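Local coordinates for protein beta-lactamase Mb2281c (Mycobacterium bovis, PDB 3I7J) that probably hydrolyses beta-lactams or related amides and esters as a serine enzyme of the beta-lactamase and penicillin-binding-protein family, at residues T63-G66 / T71-H74; A16-G21 / L26-D31; T136-G141 / F147-T152; A50-E55 / E125-P130. All blocks are in the same frame, centred on the assembly; numbering follows the deposited sequence.

Contact 1 of 4, residues T63-G66 / T71-H74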
loop_
_atom_site.group_PDB
_atom_site.type_symbol
_atom_site.label_atom_id
_atom_site.label_comp_id
_atom_site.label_asym_id
_atom_site.label_seq_id
_atom_site.Cartn_x
_atom_site.Cartn_y
_atom_site.Cartn_z
ATOM N N THR A 63 1.822 17.667 11.814
ATOM C CA THR A 63 2.534 18.736 11.122
ATOM C C THR A 63 1.690 19.227 9.944
ATOM O O THR A 63 1.282 18.440 9.103
ATOM C CB THR A 63 3.865 18.235 10.555
ATOM O OG1 THR A 63 4.714 17.815 11.623
ATOM C CG2 THR A 63 4.553 19.320 9.762
ATOM N N PRO A 64 1.422 20.540 9.870
ATOM C CA PRO A 64 0.626 21.112 8.777
ATOM C C PRO A 64 1.237 20.816 7.407
ATOM O O PRO A 64 2.426 21.043 7.183
ATOM C CB PRO A 64 0.627 22.607 9.097
ATOM C CG PRO A 64 0.655 22.627 10.591
ATOM C CD PRO A 64 1.710 21.563 10.893
ATOM N N ALA A 65 0.413 20.309 6.498
ATOM C CA ALA A 65 0.852 19.982 5.145
ATOM C C ALA A 65 -0.384 19.871 4.253
ATOM O O ALA A 65 -1.343 19.189 4.606
ATOM C CB ALA A 65 1.629 18.660 5.144
ATOM N N GLY A 66 -0.360 20.538 3.102
ATOM C CA GLY A 66 -1.500 20.510 2.207
ATOM C C GLY A 66 -2.389 21.724 2.435
ATOM O O GLY A 66 -1.910 22.747 2.910
ATOM N N THR A 71 -2.916 18.111 7.562
ATOM C CA THR A 71 -1.645 17.707 8.166
ATOM C C THR A 71 -1.078 16.473 7.453
ATOM O O THR A 71 -1.694 15.929 6.536
ATOM C CB THR A 71 -1.808 17.353 9.669
ATOM O OG1 THR A 71 -2.603 16.169 9.803
ATOM C CG2 THR A 71 -2.493 18.499 10.433
ATOM N N VAL A 72 0.104 16.042 7.873
ATOM C CA VAL A 72 0.725 14.859 7.308
ATOM C C VAL A 72 -0.251 13.673 7.432
ATOM O O VAL A 72 -0.418 12.906 6.480
ATOM C CB VAL A 72 2.081 14.569 8.026
ATOM C CG1 VAL A 72 2.586 13.169 7.709
ATOM C CG2 VAL A 72 3.122 15.602 7.563
ATOM N N ARG A 73 -0.922 13.548 8.579
ATOM C CA ARG A 73 -1.878 12.458 8.794
ATOM C C ARG A 73 -3.031 12.470 7.783
ATOM O O ARG A 73 -3.480 11.407 7.356
ATOM C CB ARG A 73 -2.472 12.509 10.211
ATOM C CG ARG A 73 -3.305 11.268 10.577
ATOM C CD ARG A 73 -4.240 11.532 11.757
ATOM N NE ARG A 73 -3.517 12.066 12.904
ATOM C CZ ARG A 73 -2.829 11.329 13.768
ATOM N NH1 ARG A 73 -2.775 10.009 13.626
ATOM N NH2 ARG A 73 -2.180 11.917 14.767
ATOM N N HIS A 74 -3.520 13.660 7.420
ATOM C CA HIS A 74 -4.614 13.768 6.451
ATOM C C HIS A 74 -4.130 13.322 5.081
ATOM O O HIS A 74 -4.877 12.717 4.310
ATOM C CB HIS A 74 -5.132 15.209 6.304
ATOM C CG HIS A 74 -5.791 15.760 7.530
ATOM N ND1 HIS A 74 -5.078 16.234 8.610
ATOM C CD2 HIS A 74 -7.099 15.965 7.824
ATOM C CE1 HIS A 74 -5.915 16.713 9.515
ATOM N NE2 HIS A 74 -7.147 16.561 9.061
#

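Contact 2 of 4, residues A16-G21 / L26-D31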
loop_
_atom_site.group_PDB
_atom_site.type_symbol
_atom_site.label_atom_id
_atom_site.label_comp_id
_atom_site.label_asym_id
_atom_site.label_seq_id
_atom_site.Cartn_x
_atom_site.Cartn_y
_atom_site.Cartn_z
ATOM N N ALA A 16 3.827 -12.930 -11.189
ATOM C CA ALA A 16 4.701 -13.502 -10.174
ATOM C C ALA A 16 4.039 -13.240 -8.825
ATOM O O ALA A 16 3.353 -12.231 -8.643
ATOM C CB ALA A 16 6.081 -12.860 -10.230
ATOM N N ALA A 17 4.231 -14.148 -7.881
ATOM C CA ALA A 17 3.610 -13.978 -6.587
ATOM C C ALA A 17 4.370 -14.682 -5.485
ATOM O O ALA A 17 5.224 -15.534 -5.743
ATOM C CB ALA A 17 2.176 -14.485 -6.628
ATOM N N ALA A 18 4.040 -14.320 -4.250
ATOM C CA ALA A 18 4.674 -14.900 -3.084
ATOM C C ALA A 18 3.768 -14.820 -1.866
ATOM O O ALA A 18 3.047 -13.841 -1.670
ATOM C CB ALA A 18 5.987 -14.174 -2.798
ATOM N N VAL A 19 3.795 -15.872 -1.057
ATOM C CA VAL A 19 3.033 -15.909 0.176
ATOM C C VAL A 19 4.108 -15.734 1.239
ATOM O O VAL A 19 5.123 -16.436 1.226
ATOM C CB VAL A 19 2.336 -17.262 0.404
ATOM C CG1 VAL A 19 1.602 -17.240 1.749
ATOM C CG2 VAL A 19 1.362 -17.555 -0.729
ATOM N N ILE A 20 3.894 -14.782 2.140
ATOM C CA ILE A 20 4.855 -14.501 3.199
ATOM C C ILE A 20 4.231 -14.704 4.575
ATOM O O ILE A 20 3.067 -14.370 4.808
ATOM C CB ILE A 20 5.380 -13.032 3.121
ATOM C CG1 ILE A 20 5.992 -12.765 1.742
ATOM C CG2 ILE A 20 6.413 -12.774 4.212
ATOM C CD1 ILE A 20 4.961 -12.562 0.640
ATOM N N GLY A 21 5.023 -15.269 5.476
ATOM C CA GLY A 21 4.585 -15.500 6.835
ATOM C C GLY A 21 5.645 -14.852 7.700
ATOM O O GLY A 21 6.668 -14.407 7.171
ATOM N N LEU A 26 6.703 -18.421 2.173
ATOM C CA LEU A 26 6.137 -19.760 2.253
ATOM C C LEU A 26 5.930 -20.408 0.885
ATOM O O LEU A 26 5.821 -21.627 0.783
ATOM C CB LEU A 26 4.795 -19.700 2.991
ATOM C CG LEU A 26 4.858 -19.052 4.381
ATOM C CD1 LEU A 26 3.460 -18.900 4.951
ATOM C CD2 LEU A 26 5.726 -19.901 5.302
ATOM N N ALA A 27 5.857 -19.592 -0.161
ATOM C CA ALA A 27 5.662 -20.101 -1.510
ATOM C C ALA A 27 5.811 -18.971 -2.517
ATOM O O ALA A 27 5.580 -17.806 -2.192
ATOM C CB ALA A 27 4.282 -20.737 -1.648
ATOM N N THR A 28 6.216 -19.312 -3.735
ATOM C CA THR A 28 6.361 -18.312 -4.782
ATOM C C THR A 28 5.930 -18.935 -6.085
ATOM O O THR A 28 5.699 -20.139 -6.161
ATOM C CB THR A 28 7.821 -17.827 -4.950
ATOM O OG1 THR A 28 8.613 -18.881 -5.506
ATOM C CG2 THR A 28 8.411 -17.408 -3.606
ATOM N N HIS A 29 5.813 -18.100 -7.107
ATOM C CA HIS A 29 5.442 -18.551 -8.438
ATOM C C HIS A 29 5.874 -17.460 -9.399
ATOM O O HIS A 29 5.787 -16.279 -9.074
ATOM C CB HIS A 29 3.931 -18.774 -8.537
ATOM C CG HIS A 29 3.503 -19.376 -9.839
ATOM N ND1 HIS A 29 3.479 -18.660 -11.018
ATOM C CD2 HIS A 29 3.141 -20.639 -10.160
ATOM C CE1 HIS A 29 3.121 -19.457 -12.007
ATOM N NE2 HIS A 29 2.911 -20.664 -11.515
ATOM N N GLY A 30 6.355 -17.855 -10.572
ATOM C CA GLY A 30 6.790 -16.881 -11.554
ATOM C C GLY A 30 8.185 -16.361 -11.272
ATOM O O GLY A 30 8.881 -16.869 -10.392
ATOM N N ASP A 31 8.602 -15.341 -12.011
ATOM C CA ASP A 31 9.934 -14.783 -11.813
ATOM C C ASP A 31 9.900 -13.677 -10.760
ATOM O O ASP A 31 9.518 -12.541 -11.044
ATOM C CB ASP A 31 10.472 -14.250 -13.146
ATOM C CG ASP A 31 11.914 -13.812 -13.055
ATOM O OD1 ASP A 31 12.514 -13.952 -11.964
ATOM O OD2 ASP A 31 12.452 -13.332 -14.078
#

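Contact 3 of 4, residues T136-G141 / F147-T152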
loop_
_atom_site.group_PDB
_atom_site.type_symbol
_atom_site.label_atom_id
_atom_site.label_comp_id
_atom_site.label_asym_id
_atom_site.label_seq_id
_atom_site.Cartn_x
_atom_site.Cartn_y
_atom_site.Cartn_z
ATOM N N THR A 136 14.272 -1.957 -5.984
ATOM C CA THR A 136 13.084 -1.138 -5.793
ATOM C C THR A 136 13.482 0.325 -5.914
ATOM O O THR A 136 14.444 0.765 -5.289
ATOM C CB THR A 136 12.467 -1.340 -4.398
ATOM O OG1 THR A 136 12.013 -2.692 -4.262
ATOM C CG2 THR A 136 11.297 -0.396 -4.206
ATOM N N ARG A 137 12.753 1.084 -6.717
ATOM C CA ARG A 137 13.082 2.490 -6.853
ATOM C C ARG A 137 11.899 3.350 -7.252
ATOM O O ARG A 137 10.907 2.872 -7.802
ATOM C CB ARG A 137 14.220 2.663 -7.859
ATOM C CG ARG A 137 13.897 2.186 -9.261
ATOM C CD ARG A 137 15.149 2.223 -10.122
ATOM N NE ARG A 137 15.822 3.515 -10.023
ATOM C CZ ARG A 137 17.001 3.794 -10.571
ATOM N NH1 ARG A 137 17.648 2.866 -11.265
ATOM N NH2 ARG A 137 17.534 5.002 -10.415
ATOM N N LEU A 138 12.022 4.634 -6.951
ATOM C CA LEU A 138 10.999 5.610 -7.268
ATOM C C LEU A 138 11.664 6.789 -7.971
ATOM O O LEU A 138 12.342 7.599 -7.335
ATOM C CB LEU A 138 10.316 6.092 -5.987
ATOM C CG LEU A 138 9.378 7.292 -6.132
ATOM C CD1 LEU A 138 8.142 6.885 -6.908
ATOM C CD2 LEU A 138 8.990 7.821 -4.754
ATOM N N ASP A 139 11.486 6.871 -9.283
ATOM C CA ASP A 139 12.050 7.961 -10.065
ATOM C C ASP A 139 10.917 8.924 -10.393
ATOM O O ASP A 139 9.762 8.518 -10.493
ATOM C CB ASP A 139 12.641 7.441 -11.378
ATOM C CG ASP A 139 13.666 6.350 -11.169
ATOM O OD1 ASP A 139 14.615 6.563 -10.385
ATOM O OD2 ASP A 139 13.523 5.279 -11.799
ATOM N N GLY A 140 11.243 10.198 -10.564
ATOM C CA GLY A 140 10.213 11.161 -10.897
ATOM C C GLY A 140 9.957 12.168 -9.805
ATOM O O GLY A 140 9.241 13.146 -10.013
ATOM N N GLY A 141 10.534 11.929 -8.634
ATOM C CA GLY A 141 10.354 12.850 -7.527
ATOM C C GLY A 141 8.979 12.764 -6.899
ATOM O O GLY A 141 8.188 11.877 -7.229
ATOM N N PHE A 147 2.495 6.691 -7.466
ATOM C CA PHE A 147 2.361 5.604 -8.437
ATOM C C PHE A 147 3.590 5.271 -9.279
ATOM O O PHE A 147 3.520 4.387 -10.135
ATOM C CB PHE A 147 1.246 5.990 -9.398
ATOM C CG PHE A 147 1.497 7.306 -10.077
ATOM C CD1 PHE A 147 2.240 7.369 -11.255
ATOM C CD2 PHE A 147 1.067 8.495 -9.489
ATOM C CE1 PHE A 147 2.560 8.598 -11.841
ATOM C CE2 PHE A 147 1.378 9.734 -10.058
ATOM C CZ PHE A 147 2.128 9.787 -11.240
ATOM N N GLY A 148 4.703 5.960 -9.056
ATOM C CA GLY A 148 5.878 5.726 -9.880
ATOM C C GLY A 148 6.917 4.718 -9.446
ATOM O O GLY A 148 7.964 4.620 -10.077
ATOM N N ALA A 149 6.655 3.968 -8.386
ATOM C CA ALA A 149 7.633 2.991 -7.936
ATOM C C ALA A 149 7.673 1.741 -8.816
ATOM O O ALA A 149 6.683 1.343 -9.441
ATOM C CB ALA A 149 7.366 2.603 -6.493
ATOM N N THR A 150 8.853 1.143 -8.848
ATOM C CA THR A 150 9.134 -0.056 -9.610
ATOM C C THR A 150 9.761 -1.036 -8.609
ATOM O O THR A 150 10.553 -0.630 -7.763
ATOM C CB THR A 150 10.129 0.293 -10.756
ATOM O OG1 THR A 150 9.400 0.556 -11.960
ATOM C CG2 THR A 150 11.109 -0.801 -10.982
ATOM N N SER A 151 9.408 -2.316 -8.693
ATOM C CA SER A 151 9.952 -3.296 -7.762
ATOM C C SER A 151 9.767 -4.726 -8.268
ATOM O O SER A 151 9.274 -4.948 -9.378
ATOM C CB SER A 151 9.279 -3.125 -6.391
ATOM O OG SER A 151 9.922 -3.900 -5.396
ATOM N N THR A 152 10.164 -5.691 -7.438
ATOM C CA THR A 152 10.072 -7.119 -7.759
ATOM C C THR A 152 9.309 -7.841 -6.663
ATOM O O THR A 152 9.166 -7.318 -5.565
ATOM C CB THR A 152 11.469 -7.755 -7.816
ATOM O OG1 THR A 152 12.072 -7.672 -6.514
ATOM C CG2 THR A 152 12.354 -7.030 -8.822
HETATM O O HOH W 1 8.325 7.215 -12.039
HETATM O O HOH W 2 10.802 4.786 -10.885
#

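Contact 4 of 4, residues A50-E55 / E125-P130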
loop_
_atom_site.group_PDB
_atom_site.type_symbol
_atom_site.label_atom_id
_atom_site.label_comp_id
_atom_site.label_asym_id
_atom_site.label_seq_id
_atom_site.Cartn_x
_atom_site.Cartn_y
_atom_site.Cartn_z
ATOM N N ALA A 50 7.197 7.789 5.061
ATOM C CA ALA A 50 6.655 8.922 5.820
ATOM C C ALA A 50 6.534 8.570 7.309
ATOM O O ALA A 50 6.644 9.438 8.173
ATOM C CB ALA A 50 5.291 9.332 5.269
ATOM N N GLN A 51 6.293 7.291 7.589
ATOM C CA GLN A 51 6.181 6.813 8.955
ATOM C C GLN A 51 7.559 6.859 9.615
ATOM O O GLN A 51 7.687 7.241 10.777
ATOM C CB GLN A 51 5.640 5.388 8.974
ATOM C CG GLN A 51 4.140 5.291 8.718
ATOM C CD GLN A 51 3.728 3.899 8.281
ATOM O OE1 GLN A 51 4.315 2.910 8.710
ATOM N NE2 GLN A 51 2.712 3.815 7.428
ATOM N N VAL A 52 8.589 6.472 8.870
ATOM C CA VAL A 52 9.943 6.506 9.397
ATOM C C VAL A 52 10.319 7.964 9.680
ATOM O O VAL A 52 10.948 8.259 10.693
ATOM C CB VAL A 52 10.965 5.903 8.394
ATOM C CG1 VAL A 52 12.388 6.105 8.915
ATOM C CG2 VAL A 52 10.692 4.412 8.209
ATOM N N ALA A 53 9.925 8.874 8.786
ATOM C CA ALA A 53 10.227 10.295 8.956
ATOM C C ALA A 53 9.611 10.860 10.241
ATOM O O ALA A 53 10.228 11.684 10.926
ATOM C CB ALA A 53 9.742 11.088 7.753
ATOM N N VAL A 54 8.402 10.418 10.570
ATOM C CA VAL A 54 7.750 10.869 11.782
ATOM C C VAL A 54 8.577 10.402 12.973
ATOM O O VAL A 54 8.822 11.165 13.910
ATOM C CB VAL A 54 6.307 10.299 11.912
ATOM C CG1 VAL A 54 5.726 10.622 13.286
ATOM C CG2 VAL A 54 5.414 10.895 10.825
ATOM N N GLU A 55 9.026 9.151 12.936
ATOM C CA GLU A 55 9.828 8.623 14.040
ATOM C C GLU A 55 11.202 9.281 14.152
ATOM O O GLU A 55 11.758 9.344 15.247
ATOM C CB GLU A 55 9.955 7.094 13.929
ATOM C CG GLU A 55 8.597 6.398 14.018
ATOM C CD GLU A 55 8.647 5.043 14.706
ATOM O OE1 GLU A 55 9.243 4.104 14.160
ATOM O OE2 GLU A 55 8.082 4.919 15.793
ATOM N N GLU A 125 16.966 5.125 1.524
ATOM C CA GLU A 125 17.694 5.088 2.783
ATOM C C GLU A 125 16.845 4.786 4.006
ATOM O O GLU A 125 17.340 4.241 4.991
ATOM C CB GLU A 125 18.432 6.413 3.006
ATOM C CG GLU A 125 19.226 6.897 1.799
ATOM C CD GLU A 125 19.933 8.225 2.046
ATOM O OE1 GLU A 125 19.540 8.953 2.982
ATOM O OE2 GLU A 125 20.874 8.545 1.293
ATOM N N ALA A 126 15.566 5.126 3.966
ATOM C CA ALA A 126 14.719 4.889 5.131
ATOM C C ALA A 126 13.974 3.561 5.113
ATOM O O ALA A 126 13.627 3.023 6.166
ATOM C CB ALA A 126 13.720 6.037 5.275
ATOM N N VAL A 127 13.749 3.023 3.922
ATOM C CA VAL A 127 12.985 1.792 3.793
ATOM C C VAL A 127 13.643 0.666 3.005
ATOM O O VAL A 127 13.873 -0.415 3.531
ATOM C CB VAL A 127 11.624 2.107 3.137
ATOM C CG1 VAL A 127 10.829 0.834 2.931
ATOM C CG2 VAL A 127 10.855 3.097 4.006
ATOM N N CYS A 128 13.928 0.930 1.736
ATOM C CA CYS A 128 14.503 -0.072 0.860
ATOM C C CYS A 128 15.883 -0.600 1.252
ATOM O O CYS A 128 16.082 -1.811 1.337
ATOM C CB CYS A 128 14.510 0.466 -0.566
ATOM S SG CYS A 128 12.838 0.797 -1.189
ATOM N N GLU A 129 16.822 0.302 1.501
ATOM C CA GLU A 129 18.178 -0.071 1.877
ATOM C C GLU A 129 18.190 -0.879 3.187
ATOM O O GLU A 129 18.819 -1.934 3.269
ATOM C CB GLU A 129 19.017 1.207 2.007
ATOM C CG GLU A 129 20.523 1.033 2.019
ATOM C CD GLU A 129 21.023 0.287 3.239
ATOM O OE1 GLU A 129 20.545 0.575 4.362
ATOM O OE2 GLU A 129 21.909 -0.579 3.076
ATOM N N PRO A 130 17.482 -0.406 4.225
ATOM C CA PRO A 130 17.483 -1.168 5.482
ATOM C C PRO A 130 16.920 -2.585 5.354
ATOM O O PRO A 130 17.337 -3.491 6.075
ATOM C CB PRO A 130 16.648 -0.297 6.423
ATOM C CG PRO A 130 16.901 1.098 5.907
ATOM C CD PRO A 130 16.806 0.890 4.398
#

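Contact 1 of 4, residues T63-G66 / T71-H74
Thr-71 lies beside Thr-63 where the loop 63-66 runs alongside the residue that starts helix 72-76. Its side chain begins with CB, 3.3 Å from the carbonyl O of Thr-63. CG2 turns back beside the backbone N and stays 4.0 Å from that same Thr-63 O. The tip, OG1, sits between the backbone N and the carbonyl carbon (chi1 67°), which aims it along the helix and not across the contact: OG1 is hydrogen-bonded to ND1 of His-74 at 2.7 Å, meeting the imidazole at its edge and in the ring plane, and it is bonded to the carbonyl O of Leu-61 as well. Thr-71 is the N-cap of helix 72-76, and the contact closes the loop that leads there from helix 42-56. A single beta bridge pairs it with Pro-64. One step on, the N of Val-72 donates to Thr-63 O at 2.9 Å, a bent bond (142° at the hydrogen) although the donor lies nearly along the C=O axis. Beside it, the methyl CG2 of Val-72 rests 4.2 Å from CB of Ala-65 and 4.1 Å from CB of Thr-63. On helix 101-115, Leu-107 meets Val-72 and Ser-110 meets Ala-65.

Contact 2 of 4, residues A16-G21 / L26-D31
The flat groups that meet here are the peptide groups of Ala-17 and His-29, hydrogen-bonded across the two strands. Ala-17 N donates to His-29 O at 2.9 Å, tilted 22° from the carbonyl plane, and His-29 N returns a more bent bond to Ala-17 O at 3.0 Å. The imidazole of His-29 takes no part in this: it leads away from Ala-17, to Leu-4 and Leu-7. The strands form an antiparallel hairpin, with Ala-17, Val-19, Ala-27 and His-29 on one face and the non-hydrogen-bonded pair Ala-18 and Thr-28 on the other, where Thr-28 CG2 lies 4.1 Å from Ala-18 CB. A classic beta bulge sets both Leu-26 and Ala-27 opposite Val-19. Val-19 N donates to Ala-27 O at 2.9 Å, while Val-19 O receives Leu-26 N at 2.7 Å. Having CG1 anti to the backbone N (chi1 178°), Val-19 extends that methyl to 4.1 Å from Leu-26 CD1, and its other methyl, CG2, faces Ala-27 CB. Tyr-271 of helix 256-271 touches Val-19, Leu-26 and Ala-27, and Val-153 of helix 153-164 packs on Ala-16 and Ala-18. Strand 24-29 is an outermost strand of the main sheet, and strand 242-248 pairs with the other side of 15-21.

Contact 3 of 4, residues T136-G141 / F147-T152
Thr-136 opens the pairing through its hydroxyl, which takes a hydrogen bond from Ser-151 OG to Thr-136 OG1 at 2.7 Å. The Ser-151 OG is anti to its own N (chi1 -170°), a torsion that carries it across to the first strand, and Thr-136 OG1 is held a second time by the carboxylate of Asp-155. The backbone of Arg-137 then makes two bonds with Thr-150: Arg-137 N to Thr-150 O at 3.0 Å, in the carbonyl plane, and Thr-150 N to Arg-137 O at 2.9 Å. This is a short antiparallel beta hairpin, and strand 149-151 is the middle of a three-stranded sheet whose other edge is strand 36-37. Ala-149 N reaches Thr-42 OG1 at the start of helix 42-56, a residue within a Ser-x-x-Lys sequence that resembles the one supplying the nucleophile in serine beta-lactamases. Leu-138 follows on the opposite face from Arg-137; its CD1 lies 3.6 Å over the Gly-148 C and Ala-149 N peptide, while Phe-119 and Leu-123 of helix 119-131 also touch its side chain. At Asp-139 the strands part and water takes over. One water accepts from Asp-139 N at 2.7 Å and donates to both Asp-139 OD2 and Gly-148 O, and another links Asp-139 O with Gly-148 O. Asp-139 OD1 forms a salt bridge with Arg-137, its hydrogen bonds from NE and NH2 both weak at 3.3 Å.

Contact 4 of 4, residues A50-E55 / E125-P130
Val-52 and Ala-126 mark the nearest backbone approach of segments 50-55 and 125-130, 6.6 Å between their CA atoms, at a point where helix 119-131 widens into a pi-type turn over 125-128 and kinks before Pro-130, whose N has no bond to the turn before it. This is helix-helix packing within the helical part of the beta-lactamase fold, small in extent and wholly apolar on the side-chain side. Val-52 is the one residue of 50-55 that reaches across, its CB bond directed at the facing helix. The valine has CG1 anti to its backbone N (chi1 173°), which puts that methyl 3.9 Å from Ala-126 CB and spreads the two methyls over different parts of the partner turn. Val-52 CB itself lies 4.2 Å from Ala-126 CB, so the valine sits directly against that methyl. Around this meeting point Tyr-122, one turn earlier on helix 119-131, also touches Val-52 and Ala-53. From helix 101-115, Leu-107 meets Ala-50 and Val-111 meets Ala-53. The second methyl of Val-52, CG2, rests 3.8 Å from the carbonyl O of Ala-126 and, farther along the turn, 4.4 Å from Val-127 CG2.

Overall arrangement
From the N terminus, contact 2 comes first, closing the hairpin at one edge of the main antiparallel sheet. Helix 42-56 then supplies the first segment of contact 4, which stays open while contact 1 closes a short loop just after that helix; contact 1 is therefore nested inside contact 4. Contact 4 closes on helix 119-131, joining two helices of the helical part, and contact 3 follows in series as a hairpin that builds two strands of the small three-stranded sheet. Contacts 3 and 4 touch, Thr-136 CG2 packing 3.6 Å from Cys-128 SG. Contacts 1 and 2 lie on opposite sides of the chain's centre, about 36 Å between centres.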